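Local coordinates for protein fructosyl amine: oxygen oxidoreductase (Aspergillus fumigatus, PDB 3DJE) that oxidatively deglycates fructosyl amino acids (Amadori products) as an FAD-dependent fructosamine oxidase, using oxygen as electron acceptor, at residues D279-Y284 with E308-V313; N259-F265 with K276-E280. One frame throughout, in Å; residues are numbered along the deposited sequence.

Contact 1 of 2, residues D279-Y284 with E308-V313; sequences DEHPGY and EAETRV. With FSA (1-S-(carboxymethyl)-1-thio-beta-D-fructopyranose), chain D.
A salt-bridge network of Asp-279, Arg-312 and Glu-308, with the phenol of Tyr-284 bonded to the last two as a polar partner, fastens helix 307-320 to the broken strand 274-289 of the large mixed sheet that carries part of the substrate pocket. Arg-312 grips Asp-279 side-on with two nitrogens that converge on one oxygen. NE reaches OD2 of Asp-279 at 2.7 Å on the anti lone pair, while NH2 meets that same OD2 at 3.0 Å nearly along its C-O axis, in a more bent bond. Carboxylate and guanidinium are nearly coplanar, 15° apart, and both bonds stay close to the guanidinium plane. The bend of Arg-312 at chi3 (-64°) turns the group back over its own helix, where one face lies against the CA of Ala-309. NH1 of Arg-312 faces OE1 of Glu-308 at 3.4 Å. The other oxygen, OD1 of Asp-279, is bonded to Thr-237 of the neighbouring strand 232-242, also hydrogen-bonded to NE2 of His-281; the carboxylate is thus held from two sides, and its charge would probably be stabilised by the arginine. Apolar packing fills in beside it: CB of Asp-279 rests 3.7 Å from CB of Arg-312, with CG2 of Val-313 alongside. The His-281 ring is steeply inclined to the guanidinium, with CD2 3.5 Å from NH2 of Arg-312, and its ND1 accepts from the backbone N of Gly-283. On the opposite side of the chain from this helix, Glu-280 carries its carboxylate to the bound fructopyranose, taking O3 and O4 of FSA on OE1 and OE2. OH of Tyr-284 receives an almost straight bond (173°) from NH2 of Arg-312 at 2.9 Å and donates to OE2 of Glu-308 at 2.7 Å, approaching that oxygen from above the carboxylate plane.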
loop_
_atom_site.group_PDB
_atom_site.type_symbol
_atom_site.label_atom_id
_atom_site.label_comp_id
_atom_site.label_asym_id
_atom_site.label_seq_id
_atom_site.Cartn_x
_atom_site.Cartn_y
_atom_site.Cartn_z
ATOM N N ASP A 279 -6.911 8.677 9.093
ATOM C CA ASP A 279 -8.361 8.855 8.980
ATOM C C ASP A 279 -8.869 8.048 7.792
ATOM O O ASP A 279 -8.392 8.230 6.679
ATOM C CB ASP A 279 -8.729 10.338 8.828
ATOM C CG ASP A 279 -8.049 11.021 7.624
ATOM O OD1 ASP A 279 -6.800 10.942 7.485
ATOM O OD2 ASP A 279 -8.772 11.663 6.819
ATOM N N GLU A 280 -9.836 7.163 8.015
ATOM C CA GLU A 280 -10.359 6.357 6.915
ATOM C C GLU A 280 -11.395 7.113 6.071
ATOM O O GLU A 280 -12.218 7.872 6.584
ATOM C CB GLU A 280 -10.903 5.006 7.426
ATOM C CG GLU A 280 -11.398 4.020 6.346
ATOM C CD GLU A 280 -10.325 3.531 5.345
ATOM O OE1 GLU A 280 -9.112 3.742 5.581
ATOM O OE2 GLU A 280 -10.710 2.939 4.311
ATOM N N HIS A 281 -11.307 6.902 4.767
ATOM C CA HIS A 281 -12.190 7.520 3.774
ATOM C C HIS A 281 -11.953 6.835 2.437
ATOM O O HIS A 281 -10.984 6.069 2.302
ATOM C CB HIS A 281 -11.950 9.033 3.686
ATOM C CG HIS A 281 -10.526 9.412 3.409
ATOM N ND1 HIS A 281 -9.941 9.260 2.169
ATOM C CD2 HIS A 281 -9.570 9.931 4.216
ATOM C CE1 HIS A 281 -8.691 9.680 2.221
ATOM N NE2 HIS A 281 -8.442 10.104 3.446
ATOM N N PRO A 282 -12.865 7.029 1.457
ATOM C CA PRO A 282 -12.716 6.386 0.152
ATOM C C PRO A 282 -11.593 6.902 -0.778
ATOM O O PRO A 282 -11.446 6.368 -1.876
ATOM C CB PRO A 282 -14.098 6.571 -0.499
ATOM C CG PRO A 282 -15.014 6.946 0.649
ATOM C CD PRO A 282 -14.158 7.745 1.551
ATOM N N GLY A 283 -10.822 7.888 -0.330
ATOM C CA GLY A 283 -9.639 8.338 -1.065
ATOM C C GLY A 283 -9.797 9.668 -1.774
ATOM O O GLY A 283 -10.928 10.126 -2.007
ATOM N N TYR A 284 -8.658 10.296 -2.077
ATOM C CA TYR A 284 -8.590 11.498 -2.929
ATOM C C TYR A 284 -8.023 11.135 -4.295
ATOM O O TYR A 284 -6.977 10.484 -4.390
ATOM C CB TYR A 284 -7.654 12.541 -2.329
ATOM C CG TYR A 284 -8.132 13.205 -1.076
ATOM C CD1 TYR A 284 -8.883 14.376 -1.139
ATOM C CD2 TYR A 284 -7.801 12.693 0.182
ATOM C CE1 TYR A 284 -9.323 14.998 0.014
ATOM C CE2 TYR A 284 -8.224 13.314 1.350
ATOM C CZ TYR A 284 -8.998 14.467 1.258
ATOM O OH TYR A 284 -9.423 15.092 2.403
ATOM N N GLU A 308 -9.336 19.258 6.270
ATOM C CA GLU A 308 -10.495 18.405 6.532
ATOM C C GLU A 308 -10.051 17.024 7.040
ATOM O O GLU A 308 -10.720 16.427 7.899
ATOM C CB GLU A 308 -11.404 18.296 5.308
ATOM C CG GLU A 308 -10.744 17.695 4.079
ATOM C CD GLU A 308 -11.736 17.234 3.031
ATOM O OE1 GLU A 308 -12.951 17.102 3.352
ATOM O OE2 GLU A 308 -11.293 17.000 1.886
ATOM N N ALA A 309 -8.909 16.549 6.529
ATOM C CA ALA A 309 -8.323 15.278 6.985
ATOM C C ALA A 309 -7.828 15.370 8.421
ATOM O O ALA A 309 -8.063 14.463 9.224
ATOM C CB ALA A 309 -7.204 14.816 6.038
ATOM N N GLU A 310 -7.156 16.470 8.758
ATOM C CA GLU A 310 -6.814 16.744 10.148
ATOM C C GLU A 310 -8.044 16.688 11.060
ATOM O O GLU A 310 -7.988 16.105 12.138
ATOM C CB GLU A 310 -6.139 18.101 10.299
ATOM C CG GLU A 310 -5.958 18.517 11.753
ATOM C CD GLU A 310 -5.134 19.788 11.912
ATOM O OE1 GLU A 310 -5.107 20.606 10.967
ATOM O OE2 GLU A 310 -4.518 19.975 12.984
ATOM N N THR A 311 -9.143 17.309 10.637
ATOM C CA THR A 311 -10.378 17.298 11.437
ATOM C C THR A 311 -10.867 15.864 11.674
ATOM O O THR A 311 -11.248 15.506 12.791
ATOM C CB THR A 311 -11.463 18.172 10.766
ATOM O OG1 THR A 311 -10.944 19.497 10.645
ATOM C CG2 THR A 311 -12.742 18.216 11.594
ATOM N N ARG A 312 -10.803 15.032 10.634
ATOM C CA ARG A 312 -11.212 13.635 10.760
ATOM C C ARG A 312 -10.295 12.849 11.693
ATOM O O ARG A 312 -10.769 12.034 12.472
ATOM C CB ARG A 312 -11.295 12.951 9.397
ATOM C CG ARG A 312 -12.377 13.507 8.485
ATOM C CD ARG A 312 -12.513 12.660 7.231
ATOM N NE ARG A 312 -11.290 12.683 6.413
ATOM C CZ ARG A 312 -11.117 13.423 5.320
ATOM N NH1 ARG A 312 -12.080 14.226 4.871
ATOM N NH2 ARG A 312 -9.970 13.361 4.670
ATOM N N VAL A 313 -8.987 13.117 11.621
ATOM C CA VAL A 313 -8.014 12.479 12.516
ATOM C C VAL A 313 -8.313 12.803 13.978
ATOM O O VAL A 313 -8.338 11.906 14.819
ATOM C CB VAL A 313 -6.560 12.913 12.181
ATOM C CG1 VAL A 313 -5.584 12.531 13.291
ATOM C CG2 VAL A 313 -6.121 12.328 10.850
HETATM O OAB FSA D . -4.671 -3.919 3.880
HETATM C CAL FSA D . -4.889 -3.594 5.067
HETATM O OAA FSA D . -5.080 -4.450 5.970
HETATM C CAH FSA D . -4.959 -2.135 5.474
HETATM S SAK FSA D . -4.851 -1.043 4.092
HETATM C C1 FSA D . -5.063 0.443 5.032
HETATM C C2 FSA D . -5.549 1.594 4.140
HETATM O O2 FSA D . -5.272 2.851 4.779
HETATM C C3 FSA D . -7.054 1.488 3.871
HETATM O O3 FSA D . -7.788 1.667 5.091
HETATM C C4 FSA D . -7.516 2.472 2.792
HETATM O O4 FSA D . -8.884 2.198 2.445
HETATM C C5 FSA D . -6.665 2.368 1.522
HETATM O O5 FSA D . -6.917 1.140 0.834
HETATM C C6 FSA D . -5.193 2.485 1.889
HETATM O O6 FSA D . -4.861 1.490 2.873
#

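Contact 2 of 2, residues N259-F265 with K276-E280; sequences NIERGFF and KICDE. With FSA (1-S-(carboxymethyl)-1-thio-beta-D-fructopyranose), chain D.
Phe-264 and Cys-278 form the tightly packed part of this contact, a hydrogen-bonded antiparallel pair whose side chains share the pocket face of the sheet. Their backbones exchange two bonds, N of Phe-264 to O of Cys-278 and N of Cys-278 to O of Phe-264, each 2.9 Å. With chi1 at 58°, CG of Phe-264 sits between its backbone N and carbonyl carbon, and the ring lies back across the partner strand: CB of Cys-278 makes a CH-pi contact 3.7 Å from the centroid, while SG takes an oblique sulfur-aromatic position. At the ring's edge, in plane, CZ of Phe-264 comes within 3.3 Å of O2 of FSA. Strands 263-265 and 276-279 run at 175° to each other as the two arms of a beta hairpin. On the other edge of 263-265, against strand 256-259, Arg-262 and Gly-263 both face Asn-259 and make a classic beta bulge. Gly-263 passes close to the second hairpin arm, its CA 3.0 Å from O of Cys-278. At the bulge, direct pairing gives way to a looser, water-bridged end. N of Glu-280 still bonds to O of Arg-262, though from well above the carbonyl plane, and one water spans O of Arg-262 and O of Glu-280. A second water joins O of Ile-260 to OE2 of Glu-280.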
loop_
_atom_site.group_PDB
_atom_site.type_symbol
_atom_site.label_atom_id
_atom_site.label_comp_id
_atom_site.label_asym_id
_atom_site.label_seq_id
_atom_site.Cartn_x
_atom_site.Cartn_y
_atom_site.Cartn_z
ATOM N N ASN A 259 -10.967 0.976 12.718
ATOM C CA ASN A 259 -12.400 1.051 12.430
ATOM C C ASN A 259 -12.528 1.513 10.993
ATOM O O ASN A 259 -12.013 2.577 10.623
ATOM C CB ASN A 259 -13.117 2.006 13.393
ATOM C CG ASN A 259 -14.620 2.084 13.140
ATOM O OD1 ASN A 259 -15.060 2.434 12.049
ATOM N ND2 ASN A 259 -15.413 1.795 14.173
ATOM N N ILE A 260 -13.222 0.711 10.196
ATOM C CA ILE A 260 -13.260 0.922 8.750
ATOM C C ILE A 260 -14.103 2.134 8.340
ATOM O O ILE A 260 -14.139 2.493 7.166
ATOM C CB ILE A 260 -13.684 -0.360 7.998
ATOM C CG1 ILE A 260 -15.161 -0.692 8.241
ATOM C CG2 ILE A 260 -12.783 -1.527 8.413
ATOM C CD1 ILE A 260 -15.679 -1.850 7.402
ATOM N N GLU A 261 -14.755 2.761 9.316
ATOM C CA GLU A 261 -15.500 3.999 9.080
ATOM C C GLU A 261 -14.914 5.218 9.781
ATOM O O GLU A 261 -15.514 6.299 9.746
ATOM C CB GLU A 261 -16.952 3.821 9.544
ATOM C CG GLU A 261 -17.697 2.740 8.787
ATOM C CD GLU A 261 -19.150 2.723 9.150
ATOM O OE1 GLU A 261 -19.911 3.559 8.594
ATOM O OE2 GLU A 261 -19.516 1.881 9.987
ATOM N N ARG A 262 -13.764 5.060 10.433
ATOM C CA ARG A 262 -13.189 6.154 11.200
ATOM C C ARG A 262 -11.696 6.298 10.943
ATOM O O ARG A 262 -11.198 7.392 10.681
ATOM C CB ARG A 262 -13.430 5.961 12.705
ATOM C CG ARG A 262 -14.902 5.832 13.106
ATOM C CD ARG A 262 -15.604 7.186 13.006
ATOM N NE ARG A 262 -16.944 7.127 13.591
ATOM C CZ ARG A 262 -18.063 6.872 12.915
ATOM N NH1 ARG A 262 -18.034 6.662 11.606
ATOM N NH2 ARG A 262 -19.229 6.829 13.562
ATOM N N GLY A 263 -10.975 5.189 11.034
ATOM C CA GLY A 263 -9.530 5.256 10.936
ATOM C C GLY A 263 -8.819 4.230 11.792
ATOM O O GLY A 263 -9.433 3.328 12.382
ATOM N N PHE A 264 -7.505 4.377 11.859
ATOM C CA PHE A 264 -6.701 3.419 12.582
ATOM C C PHE A 264 -5.399 4.013 13.077
ATOM O O PHE A 264 -4.958 5.071 12.615
ATOM C CB PHE A 264 -6.437 2.168 11.730
ATOM C CG PHE A 264 -5.746 2.441 10.417
ATOM C CD1 PHE A 264 -4.346 2.408 10.317
ATOM C CD2 PHE A 264 -6.498 2.689 9.268
ATOM C CE1 PHE A 264 -3.706 2.627 9.081
ATOM C CE2 PHE A 264 -5.876 2.919 8.031
ATOM C CZ PHE A 264 -4.469 2.890 7.937
ATOM N N PHE A 265 -4.796 3.315 14.029
ATOM C CA PHE A 265 -3.500 3.703 14.550
ATOM C C PHE A 265 -2.758 2.502 15.137
ATOM O O PHE A 265 -3.337 1.422 15.314
ATOM C CB PHE A 265 -3.633 4.849 15.566
ATOM C CG PHE A 265 -4.525 4.536 16.736
ATOM C CD1 PHE A 265 -4.037 3.808 17.815
ATOM C CD2 PHE A 265 -5.849 4.987 16.764
ATOM C CE1 PHE A 265 -4.852 3.516 18.910
ATOM C CE2 PHE A 265 -6.686 4.687 17.857
ATOM C CZ PHE A 265 -6.184 3.959 18.930
ATOM N N LYS A 276 1.505 6.601 14.483
ATOM C CA LYS A 276 0.941 6.877 13.177
ATOM C C LYS A 276 -0.572 6.649 13.187
ATOM O O LYS A 276 -1.055 5.595 13.622
ATOM C CB LYS A 276 1.597 5.995 12.113
ATOM C CG LYS A 276 1.136 6.347 10.697
ATOM C CD LYS A 276 1.529 5.285 9.715
ATOM C CE LYS A 276 0.320 4.791 8.970
ATOM N NZ LYS A 276 0.634 3.459 8.416
ATOM N N ILE A 277 -1.301 7.638 12.674
ATOM C CA ILE A 277 -2.771 7.619 12.629
ATOM C C ILE A 277 -3.251 7.938 11.215
ATOM O O ILE A 277 -2.761 8.881 10.586
ATOM C CB ILE A 277 -3.384 8.685 13.590
ATOM C CG1 ILE A 277 -2.848 8.509 15.011
ATOM C CG2 ILE A 277 -4.912 8.614 13.590
ATOM C CD1 ILE A 277 -2.287 9.774 15.584
ATOM N N CYS A 278 -4.208 7.151 10.730
ATOM C CA CYS A 278 -4.872 7.421 9.456
ATOM C C CYS A 278 -6.365 7.612 9.678
ATOM O O CYS A 278 -6.993 6.806 10.366
ATOM C CB CYS A 278 -4.692 6.263 8.485
ATOM S SG CYS A 278 -2.989 6.034 7.927
ATOM N N ASP A 279 -6.911 8.677 9.093
ATOM C CA ASP A 279 -8.361 8.855 8.980
ATOM C C ASP A 279 -8.869 8.048 7.792
ATOM O O ASP A 279 -8.392 8.230 6.679
ATOM C CB ASP A 279 -8.729 10.338 8.828
ATOM C CG ASP A 279 -8.049 11.021 7.624
ATOM O OD1 ASP A 279 -6.800 10.942 7.485
ATOM O OD2 ASP A 279 -8.772 11.663 6.819
ATOM N N GLU A 280 -9.836 7.163 8.015
ATOM C CA GLU A 280 -10.359 6.357 6.915
ATOM C C GLU A 280 -11.395 7.113 6.071
ATOM O O GLU A 280 -12.218 7.872 6.584
ATOM C CB GLU A 280 -10.903 5.006 7.426
ATOM C CG GLU A 280 -11.398 4.020 6.346
ATOM C CD GLU A 280 -10.325 3.531 5.345
ATOM O OE1 GLU A 280 -9.112 3.742 5.581
ATOM O OE2 GLU A 280 -10.710 2.939 4.311
HETATM O OAB FSA D . -4.671 -3.919 3.880
HETATM C CAL FSA D . -4.889 -3.594 5.067
HETATM O OAA FSA D . -5.080 -4.450 5.970
HETATM C CAH FSA D . -4.959 -2.135 5.474
HETATM S SAK FSA D . -4.851 -1.043 4.092
HETATM C C1 FSA D . -5.063 0.443 5.032
HETATM C C2 FSA D . -5.549 1.594 4.140
HETATM O O2 FSA D . -5.272 2.851 4.779
HETATM C C3 FSA D . -7.054 1.488 3.871
HETATM O O3 FSA D . -7.788 1.667 5.091
HETATM C C4 FSA D . -7.516 2.472 2.792
HETATM O O4 FSA D . -8.884 2.198 2.445
HETATM C C5 FSA D . -6.665 2.368 1.522
HETATM O O5 FSA D . -6.917 1.140 0.834
HETATM C C6 FSA D . -5.193 2.485 1.889
HETATM O O6 FSA D . -4.861 1.490 2.873
HETATM O O HOH W 1 -13.086 1.864 4.687
HETATM O O HOH W 2 -12.411 9.374 8.885
#

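Overall arrangement
Along the chain, 259-265 comes first, then 276-280, which overlaps 279-284 at Asp-279 and Glu-280, with 308-313 last. The contacts therefore share those two residues on strand 274-289, and their centres are only 8 Å apart. Contact 2 pairs that strand with its neighbour 263-265 in the large mixed sheet, whereas contact 1 sets helix 307-320 against it; the two also touch through CG1 of Val-313 and CG2 of Ile-277, 4.0 Å apart. At Glu-280, the residue that binds FSA, the strand has 259-265 along its edge and, one residue earlier, helix 307-320 against Asp-279. Lys-368, Gly-364 and Arg-411 supply further hydrogen bonds to FSA.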